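Probable outer membrane protein (Pseudomonas aeruginosa, PDB 3DWO) probably forms an outer-membrane channel of the FadL family that takes up long-chain fatty acids or similar hydrophobic compounds. Local coordinates at residues Pro187-Ile192 against Gly264-Gly269; Ala306-Trp311 against Asn335-Ala340. All coordinates share one frame; numbering follows the deposited sequence.

Contact 1: Pro187-Ile192 against Gly264-Gly269; sequences PGMGGI and GLAYPG. With C8E ((hydroxyethyloxy)tri(ethyloxy)octane), chain C.
Gly188 meets the end of helix 262-266 through its backbone. Its amide N donates a weak, bent hydrogen bond to Ala266 O, 3.1 Å away, with 126° at the hydrogen. A straighter CH···O contact runs beside it, from Gly188 CA to Leu265 O at 3.5 Å. Two carbonyls at the close of the helix are thus approached by one glycine. Pro187 CD also lies against Ala266 O.

The apolar contacts flank this polar pair. Pro187 CD reaches Tyr267 CE1 at 3.6 Å, and the two side chains cross at about a right angle. The side chains of Pro187 and Pro268 slide past each other in opposite directions, with Pro187 CG nearest Pro268 CD. Met189 CB and CG rest against Ala266, with 3.8 Å between Met189 CB and Ala266 CB. The methionine then bends at its last torsion (chi3 82°) and leads away from the helix.

A detergent molecule, C8E of chain C, runs along the same patch. Met189 SD touches its C11 at 3.7 Å. Ala266 CB lies near the detergent's ether oxygen O9, and the detergent's C8 lies at the edge of the Tyr267 ring. Tyr267 OH is held by a hydrogen bond to Ser182 O.

The arrangement is loop-on-helix-end packing. It joins the loop after helix 179-184 to short helix 262-266, at one end of this FadL-family barrel.

Contact 2: Ala306-Trp311 against Asn335-Ala340; sequences ATWTEW and NTWTLA. With C8E ((hydroxyethyloxy)tri(ethyloxy)octane), chain I; C8E ((hydroxyethyloxy)tri(ethyloxy)octane), chain K.
Trp308 and Trp337 meet on one face of two neighbouring antiparallel strands, as a non-hydrogen-bonded pair. Trp308 CB sits over the face of the Trp337 six-membered ring, 3.9 Å from its centroid, in a CH-pi contact. The same CB touches C7 of the detergent C8E of chain I. With CG anti to the backbone N (chi1 174°), the Trp308 indole runs toward Asn335. C5 of that detergent lies over one face of the indole, near CG and CD2. CD1 comes to Trp337 CE2 at 3.8 Å, and the two ring planes are 57° apart. NE1 passes Asn335 CB. CZ2 ends against the amide, 3.4 Å from Asn335 ND2.

This is antiparallel pairing of neighbouring strands, 300-309 and 336-346, in the wall of an outer-membrane beta barrel. Detergent on the tryptophan face is consistent with a lipid-facing wall. C4 of the C8E of chain K covers the Trp337 face opposite Trp308.

On the other face, Thr307 pairs with Thr338 and Thr309 with Thr336, each by two backbone hydrogen bonds. The bond from Thr307 N to Thr338 O is 2.9 Å long. The paired threonines lie side by side, and Thr309 CB packs tightly on Thr336 CG2 at 3.4 Å. Thr336 CG2 also meets the Trp311 ring at its edge. Asn335 OD1 accepts a bond from Ser312 N. One water links Asn335 ND2 to Glu310 OE2, 3.0 Å from the latter.

Contact 1 closes before contact 2 opens along the chain. Their centres are about 43 Å apart, their nearest atoms about 26 Å, and they do not touch. The centre of contact 1 is about 36 Å from the centre of the chain, that of contact 2 about 14 Å. Contact 1 joins two connections, one between strands 158-177 and 201-220, the other between strands 226-248 and 275-281. Contact 2 belongs to the barrel wall itself, where strand 300-309 lies between 287-295 and 336-346. The two share no strand, though strand 226-248 precedes the helix of contact 1 and pairs with 287-295. Contact 2 thus builds the wall, while contact 1 packs two connections together.

Contact 1: Pro187-Ile192 against Gly264-Gly269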
ATOM      1  N   PRO A 187      27.361   6.135 -20.553  1.00 20.27           N
ATOM      2  CA  PRO A 187      27.898   5.755 -21.863  1.00 20.29           C
ATOM      3  C   PRO A 187      28.552   6.938 -22.579  1.00 20.46           C
ATOM      4  O   PRO A 187      29.201   6.759 -23.603  1.00 21.08           O
ATOM      5  CB  PRO A 187      26.669   5.240 -22.599  1.00 20.43           C
ATOM      6  CG  PRO A 187      25.579   6.095 -22.053  1.00 21.34           C
ATOM      7  CD  PRO A 187      25.888   6.089 -20.560  1.00 20.99           C
ATOM      8  N   GLY A 188      28.399   8.146 -22.030  1.00 21.90           N
ATOM      9  CA  GLY A 188      28.979   9.324 -22.663  1.00 20.97           C
ATOM     10  C   GLY A 188      29.988  10.120 -21.844  1.00 23.36           C
ATOM     11  O   GLY A 188      30.724  10.945 -22.386  1.00 23.56           O
ATOM     12  N   MET A 189      30.043   9.876 -20.542  1.00 25.56           N
ATOM     13  CA  MET A 189      30.959  10.607 -19.675  1.00 27.36           C
ATOM     14  C   MET A 189      31.810   9.720 -18.781  1.00 25.89           C
ATOM     15  O   MET A 189      32.368  10.194 -17.792  1.00 26.53           O
ATOM     16  CB  MET A 189      30.180  11.580 -18.787  1.00 29.50           C
ATOM     17  CG  MET A 189      30.013  12.970 -19.349  1.00 35.35           C
ATOM     18  SD  MET A 189      29.599  14.119 -18.003  1.00 42.42           S
ATOM     19  CE  MET A 189      31.239  14.455 -17.317  1.00 39.97           C
ATOM     20  N   GLY A 190      31.898   8.438 -19.110  1.00 24.64           N
ATOM     21  CA  GLY A 190      32.695   7.536 -18.299  1.00 21.54           C
ATOM     22  C   GLY A 190      34.172   7.707 -18.567  1.00 21.12           C
ATOM     23  O   GLY A 190      34.571   8.589 -19.321  1.00 22.77           O
ATOM     24  N   GLY A 191      34.993   6.866 -17.948  1.00 23.58           N
ATOM     25  CA  GLY A 191      36.427   6.948 -18.150  1.00 22.83           C
ATOM     26  C   GLY A 191      37.190   7.368 -16.902  1.00 25.76           C
ATOM     27  O   GLY A 191      38.230   6.790 -16.575  1.00 24.40           O
ATOM     28  N   ILE A 192      36.675   8.376 -16.207  1.00 24.31           N
ATOM     29  CA  ILE A 192      37.315   8.873 -14.994  1.00 25.94           C
ATOM     30  C   ILE A 192      36.542   8.429 -13.758  1.00 26.13           C
ATOM     31  O   ILE A 192      35.374   8.768 -13.589  1.00 26.04           O
ATOM     32  CB  ILE A 192      37.383  10.414 -15.004  1.00 28.14           C
ATOM     33  CG1 ILE A 192      38.156  10.884 -16.238  1.00 27.33           C
ATOM     34  CG2 ILE A 192      38.035  10.921 -13.720  1.00 26.61           C
ATOM     35  CD1 ILE A 192      38.137  12.382 -16.426  1.00 30.43           C
ATOM     36  N   GLY A 264      22.831  15.355 -20.171  1.00 22.18           N
ATOM     37  CA  GLY A 264      22.397  14.878 -21.470  1.00 23.01           C
ATOM     38  C   GLY A 264      23.548  14.334 -22.298  1.00 25.58           C
ATOM     39  O   GLY A 264      23.338  13.568 -23.234  1.00 27.47           O
ATOM     40  N   LEU A 265      24.767  14.747 -21.970  1.00 25.74           N
ATOM     41  CA  LEU A 265      25.947  14.270 -22.679  1.00 25.58           C
ATOM     42  C   LEU A 265      26.312  12.900 -22.113  1.00 25.87           C
ATOM     43  O   LEU A 265      26.759  12.013 -22.848  1.00 25.77           O
ATOM     44  CB  LEU A 265      27.110  15.248 -22.493  1.00 26.12           C
ATOM     45  CG  LEU A 265      26.806  16.693 -22.913  1.00 27.34           C
ATOM     46  CD1 LEU A 265      28.010  17.576 -22.636  1.00 28.39           C
ATOM     47  CD2 LEU A 265      26.438  16.739 -24.393  1.00 26.64           C
ATOM     48  N   ALA A 266      26.111  12.726 -20.806  1.00 22.39           N
ATOM     49  CA  ALA A 266      26.404  11.449 -20.154  1.00 21.67           C
ATOM     50  C   ALA A 266      25.399  10.383 -20.595  1.00 21.51           C
ATOM     51  O   ALA A 266      25.771   9.261 -20.933  1.00 21.24           O
ATOM     52  CB  ALA A 266      26.353  11.610 -18.634  1.00 20.88           C
ATOM     53  N   TYR A 267      24.120  10.744 -20.579  1.00 21.51           N
ATOM     54  CA  TYR A 267      23.050   9.837 -20.966  1.00 21.04           C
ATOM     55  C   TYR A 267      22.225  10.464 -22.087  1.00 23.76           C
ATOM     56  O   TYR A 267      21.216  11.133 -21.839  1.00 24.32           O
ATOM     57  CB  TYR A 267      22.164   9.537 -19.753  1.00 18.73           C
ATOM     58  CG  TYR A 267      22.867   8.736 -18.679  1.00 20.17           C
ATOM     59  CD1 TYR A 267      22.924   7.344 -18.744  1.00 18.91           C
ATOM     60  CD2 TYR A 267      23.525   9.369 -17.633  1.00 17.56           C
ATOM     61  CE1 TYR A 267      23.621   6.604 -17.790  1.00 18.70           C
ATOM     62  CE2 TYR A 267      24.227   8.641 -16.678  1.00 19.41           C
ATOM     63  CZ  TYR A 267      24.274   7.257 -16.763  1.00 19.64           C
ATOM     64  OH  TYR A 267      24.992   6.535 -15.830  1.00 19.43           O
ATOM     65  N   PRO A 268      22.648  10.260 -23.343  1.00 25.66           N
ATOM     66  CA  PRO A 268      21.913  10.829 -24.478  1.00 26.17           C
ATOM     67  C   PRO A 268      20.435  10.491 -24.346  1.00 25.79           C
ATOM     68  O   PRO A 268      20.086   9.375 -23.969  1.00 25.87           O
ATOM     69  CB  PRO A 268      22.566  10.155 -25.684  1.00 27.81           C
ATOM     70  CG  PRO A 268      23.990   9.945 -25.218  1.00 27.84           C
ATOM     71  CD  PRO A 268      23.780   9.432 -23.805  1.00 27.07           C
ATOM     72  N   GLY A 269      19.572  11.457 -24.644  1.00 26.10           N
ATOM     73  CA  GLY A 269      18.144  11.223 -24.531  1.00 26.96           C
ATOM     74  C   GLY A 269      17.599  11.646 -23.177  1.00 28.03           C
ATOM     75  O   GLY A 269      16.387  11.634 -22.947  1.00 31.16           O
TER
HETATM   76  C1  C8E C 453      16.987  10.454 -11.853  1.00 30.17           C
HETATM   77  C2  C8E C 453      18.031  10.307 -12.854  1.00 28.94           C
HETATM   78  C3  C8E C 453      19.199  11.144 -12.622  1.00 28.37           C
HETATM   79  C4  C8E C 453      20.070  10.991 -13.776  1.00 27.65           C
HETATM   80  C5  C8E C 453      21.358  11.651 -13.472  1.00 28.17           C
HETATM   81  C6  C8E C 453      22.296  11.420 -14.541  1.00 28.91           C
HETATM   82  C7  C8E C 453      23.352  12.346 -14.164  1.00 28.97           C
HETATM   83  C8  C8E C 453      24.383  12.291 -15.207  1.00 30.19           C
HETATM   84  O9  C8E C 453      25.628  12.961 -15.250  1.00 34.68           O
HETATM   85  C10 C8E C 453      25.667  14.373 -15.227  1.00 33.99           C
HETATM   86  C11 C8E C 453      27.117  14.715 -15.319  1.00 37.40           C
HETATM   87  O12 C8E C 453      27.593  15.366 -14.136  1.00 42.54           O
HETATM   88  C13 C8E C 453      29.034  15.511 -14.093  1.00 46.98           C
HETATM   89  C14 C8E C 453      29.864  16.216 -12.980  1.00 52.83           C
HETATM   90  O15 C8E C 453      29.510  16.726 -11.656  1.00 54.32           O
HETATM   91  C16 C8E C 453      29.101  18.102 -11.738  1.00 54.57           C
HETATM   92  C17 C8E C 453      30.232  19.132 -11.576  1.00 53.90           C
HETATM   93  O18 C8E C 453      30.196  20.442 -12.183  1.00 53.07           O
HETATM   94  C19 C8E C 453      30.793  20.461 -13.507  1.00 53.49           C
HETATM   95  C20 C8E C 453      30.545  21.602 -14.559  1.00 53.75           C
HETATM   96  O21 C8E C 453      30.803  21.320 -15.939  1.00 54.93           O

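Contact 2: Ala306-Trp311 against Asn335-Ala340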
ATOM      1  N   ALA A 306      -9.739 -16.326   0.511  1.00 32.07           N
ATOM      2  CA  ALA A 306      -8.540 -16.429  -0.316  1.00 30.90           C
ATOM      3  C   ALA A 306      -8.560 -15.308  -1.337  1.00 30.81           C
ATOM      4  O   ALA A 306      -9.463 -15.241  -2.175  1.00 31.90           O
ATOM      5  CB  ALA A 306      -8.498 -17.773  -1.028  1.00 29.41           C
ATOM      6  N   THR A 307      -7.574 -14.419  -1.268  1.00 29.57           N
ATOM      7  CA  THR A 307      -7.516 -13.315  -2.214  1.00 30.39           C
ATOM      8  C   THR A 307      -6.275 -13.386  -3.091  1.00 29.11           C
ATOM      9  O   THR A 307      -5.151 -13.476  -2.595  1.00 28.23           O
ATOM     10  CB  THR A 307      -7.550 -11.946  -1.492  1.00 31.05           C
ATOM     11  OG1 THR A 307      -8.799 -11.797  -0.810  1.00 33.17           O
ATOM     12  CG2 THR A 307      -7.391 -10.805  -2.487  1.00 29.70           C
ATOM     13  N   TRP A 308      -6.499 -13.358  -4.401  1.00 28.55           N
ATOM     14  CA  TRP A 308      -5.422 -13.397  -5.379  1.00 27.61           C
ATOM     15  C   TRP A 308      -5.250 -11.986  -5.906  1.00 26.96           C
ATOM     16  O   TRP A 308      -6.152 -11.445  -6.541  1.00 27.92           O
ATOM     17  CB  TRP A 308      -5.786 -14.323  -6.542  1.00 27.57           C
ATOM     18  CG  TRP A 308      -4.789 -14.319  -7.668  1.00 28.63           C
ATOM     19  CD1 TRP A 308      -3.584 -14.967  -7.708  1.00 28.24           C
ATOM     20  CD2 TRP A 308      -4.925 -13.648  -8.925  1.00 28.67           C
ATOM     21  NE1 TRP A 308      -2.966 -14.746  -8.916  1.00 28.79           N
ATOM     22  CE2 TRP A 308      -3.767 -13.938  -9.682  1.00 29.06           C
ATOM     23  CE3 TRP A 308      -5.913 -12.828  -9.486  1.00 29.78           C
ATOM     24  CZ2 TRP A 308      -3.570 -13.439 -10.978  1.00 30.51           C
ATOM     25  CZ3 TRP A 308      -5.719 -12.331 -10.778  1.00 29.64           C
ATOM     26  CH2 TRP A 308      -4.554 -12.640 -11.507  1.00 28.30           C
ATOM     27  N   THR A 309      -4.101 -11.381  -5.640  1.00 25.78           N
ATOM     28  CA  THR A 309      -3.864 -10.026  -6.111  1.00 24.67           C
ATOM     29  C   THR A 309      -2.910 -10.048  -7.294  1.00 25.91           C
ATOM     30  O   THR A 309      -1.825 -10.628  -7.215  1.00 26.47           O
ATOM     31  CB  THR A 309      -3.292  -9.160  -4.987  1.00 22.66           C
ATOM     32  OG1 THR A 309      -4.181  -9.220  -3.867  1.00 22.96           O
ATOM     33  CG2 THR A 309      -3.164  -7.708  -5.435  1.00 20.08           C
ATOM     34  N   GLU A 310      -3.325  -9.423  -8.393  1.00 24.54           N
ATOM     35  CA  GLU A 310      -2.516  -9.389  -9.605  1.00 26.64           C
ATOM     36  C   GLU A 310      -1.459  -8.287  -9.545  1.00 25.07           C
ATOM     37  O   GLU A 310      -1.447  -7.362 -10.355  1.00 25.09           O
ATOM     38  CB  GLU A 310      -3.426  -9.203 -10.826  1.00 28.57           C
ATOM     39  CG  GLU A 310      -2.724  -9.424 -12.159  1.00 33.42           C
ATOM     40  CD  GLU A 310      -3.692  -9.468 -13.333  1.00 37.84           C
ATOM     41  OE1 GLU A 310      -4.591  -8.600 -13.411  1.00 38.78           O
ATOM     42  OE2 GLU A 310      -3.544 -10.368 -14.184  1.00 39.62           O
ATOM     43  N   TRP A 311      -0.574  -8.400  -8.565  1.00 24.32           N
ATOM     44  CA  TRP A 311       0.491  -7.433  -8.367  1.00 25.32           C
ATOM     45  C   TRP A 311       1.476  -7.443  -9.525  1.00 25.31           C
ATOM     46  O   TRP A 311       2.325  -6.561  -9.634  1.00 25.65           O
ATOM     47  CB  TRP A 311       1.250  -7.742  -7.072  1.00 24.64           C
ATOM     48  CG  TRP A 311       0.763  -7.005  -5.871  1.00 23.26           C
ATOM     49  CD1 TRP A 311       0.196  -7.543  -4.750  1.00 23.32           C
ATOM     50  CD2 TRP A 311       0.880  -5.597  -5.626  1.00 25.28           C
ATOM     51  NE1 TRP A 311      -0.040  -6.555  -3.816  1.00 23.09           N
ATOM     52  CE2 TRP A 311       0.370  -5.354  -4.328  1.00 24.20           C
ATOM     53  CE3 TRP A 311       1.368  -4.518  -6.376  1.00 25.90           C
ATOM     54  CZ2 TRP A 311       0.340  -4.075  -3.762  1.00 25.17           C
ATOM     55  CZ3 TRP A 311       1.337  -3.243  -5.815  1.00 26.85           C
ATOM     56  CH2 TRP A 311       0.825  -3.034  -4.516  1.00 28.57           C
ATOM     57  N   ASN A 335       2.447 -11.946  -8.573  1.00 24.45           N
ATOM     58  CA  ASN A 335       1.060 -12.046  -8.144  1.00 23.86           C
ATOM     59  C   ASN A 335       1.103 -12.654  -6.752  1.00 24.60           C
ATOM     60  O   ASN A 335       2.056 -13.358  -6.410  1.00 23.80           O
ATOM     61  CB  ASN A 335       0.255 -12.930  -9.088  1.00 22.87           C
ATOM     62  CG  ASN A 335       0.030 -12.280 -10.429  1.00 24.42           C
ATOM     63  OD1 ASN A 335       0.031 -11.051 -10.539  1.00 25.46           O
ATOM     64  ND2 ASN A 335      -0.182 -13.093 -11.455  1.00 24.56           N
ATOM     65  N   THR A 336       0.070 -12.414  -5.956  1.00 24.87           N
ATOM     66  CA  THR A 336       0.090 -12.906  -4.593  1.00 26.75           C
ATOM     67  C   THR A 336      -1.210 -13.533  -4.079  1.00 27.75           C
ATOM     68  O   THR A 336      -2.277 -13.368  -4.673  1.00 26.92           O
ATOM     69  CB  THR A 336       0.479 -11.754  -3.661  1.00 25.89           C
ATOM     70  OG1 THR A 336       0.814 -12.272  -2.372  1.00 35.56           O
ATOM     71  CG2 THR A 336      -0.676 -10.783  -3.525  1.00 22.84           C
ATOM     72  N   TRP A 337      -1.096 -14.256  -2.969  1.00 27.50           N
ATOM     73  CA  TRP A 337      -2.237 -14.902  -2.329  1.00 27.55           C
ATOM     74  C   TRP A 337      -2.282 -14.469  -0.874  1.00 27.69           C
ATOM     75  O   TRP A 337      -1.248 -14.209  -0.263  1.00 26.48           O
ATOM     76  CB  TRP A 337      -2.119 -16.435  -2.361  1.00 28.15           C
ATOM     77  CG  TRP A 337      -2.474 -17.081  -3.667  1.00 29.18           C
ATOM     78  CD1 TRP A 337      -1.611 -17.497  -4.639  1.00 32.75           C
ATOM     79  CD2 TRP A 337      -3.790 -17.374  -4.147  1.00 29.52           C
ATOM     80  NE1 TRP A 337      -2.308 -18.029  -5.699  1.00 32.75           N
ATOM     81  CE2 TRP A 337      -3.649 -17.965  -5.422  1.00 31.92           C
ATOM     82  CE3 TRP A 337      -5.079 -17.191  -3.625  1.00 30.19           C
ATOM     83  CZ2 TRP A 337      -4.745 -18.375  -6.183  1.00 31.89           C
ATOM     84  CZ3 TRP A 337      -6.168 -17.595  -4.381  1.00 30.04           C
ATOM     85  CH2 TRP A 337      -5.995 -18.182  -5.649  1.00 32.05           C
ATOM     86  N   THR A 338      -3.485 -14.392  -0.326  1.00 27.71           N
ATOM     87  CA  THR A 338      -3.665 -14.038   1.069  1.00 30.94           C
ATOM     88  C   THR A 338      -4.815 -14.909   1.576  1.00 31.88           C
ATOM     89  O   THR A 338      -5.947 -14.815   1.102  1.00 33.31           O
ATOM     90  CB  THR A 338      -3.951 -12.509   1.240  1.00 31.97           C
ATOM     91  OG1 THR A 338      -4.402 -12.237   2.576  1.00 33.65           O
ATOM     92  CG2 THR A 338      -4.972 -12.043   0.251  1.00 34.78           C
ATOM     93  N   LEU A 339      -4.499 -15.793   2.518  1.00 32.07           N
ATOM     94  CA  LEU A 339      -5.485 -16.705   3.073  1.00 31.48           C
ATOM     95  C   LEU A 339      -5.777 -16.342   4.521  1.00 30.57           C
ATOM     96  O   LEU A 339      -4.867 -16.049   5.295  1.00 29.34           O
ATOM     97  CB  LEU A 339      -4.968 -18.142   2.993  1.00 33.01           C
ATOM     98  CG  LEU A 339      -4.287 -18.529   1.677  1.00 35.24           C
ATOM     99  CD1 LEU A 339      -3.676 -19.915   1.806  1.00 36.19           C
ATOM    100  CD2 LEU A 339      -5.290 -18.482   0.541  1.00 36.72           C
ATOM    101  N   ALA A 340      -7.054 -16.363   4.881  1.00 28.34           N
ATOM    102  CA  ALA A 340      -7.460 -16.024   6.234  1.00 27.96           C
ATOM    103  C   ALA A 340      -8.558 -16.954   6.723  1.00 28.40           C
ATOM    104  O   ALA A 340      -9.351 -17.476   5.940  1.00 26.73           O
ATOM    105  CB  ALA A 340      -7.946 -14.582   6.287  1.00 24.46           C
TER
HETATM  106  C2  C8E I 459      -3.887 -18.157 -10.931  1.00 53.93           C
HETATM  107  C3  C8E I 459      -4.929 -17.150 -11.134  1.00 53.56           C
HETATM  108  C4  C8E I 459      -6.137 -17.644 -10.495  1.00 53.22           C
HETATM  109  C5  C8E I 459      -6.848 -16.511  -9.850  1.00 52.85           C
HETATM  110  C6  C8E I 459      -8.204 -16.895  -9.501  1.00 53.00           C
HETATM  111  C7  C8E I 459      -8.171 -16.618  -8.075  1.00 52.81           C
HETATM  112  C8  C8E I 459      -9.549 -16.488  -7.567  1.00 52.82           C
HETATM  113  O9  C8E I 459      -9.938 -16.403  -6.209  1.00 52.58           O
HETATM  114  C1  C8E K 461       0.879 -20.617  -1.146  1.00 62.20           C
HETATM  115  C2  C8E K 461      -0.574 -20.609  -1.258  1.00 62.78           C
HETATM  116  C3  C8E K 461      -1.097 -21.278  -2.450  1.00 63.30           C
HETATM  117  C4  C8E K 461      -2.378 -20.668  -2.753  1.00 63.73           C
HETATM  118  C5  C8E K 461      -3.381 -21.731  -3.010  1.00 63.78           C
HETATM  119  C6  C8E K 461      -4.604 -21.452  -2.277  1.00 63.69           C
HETATM  120  C7  C8E K 461      -5.580 -21.629  -3.338  1.00 64.07           C
HETATM  121  C8  C8E K 461      -6.914 -21.278  -2.821  1.00 63.28           C
HETATM  122  O   HOH W   1      -8.245 -13.446   1.969  1.00 45.00           O
HETATM  123  O   HOH W   2      -1.263 -12.255 -13.991  1.00 38.17           O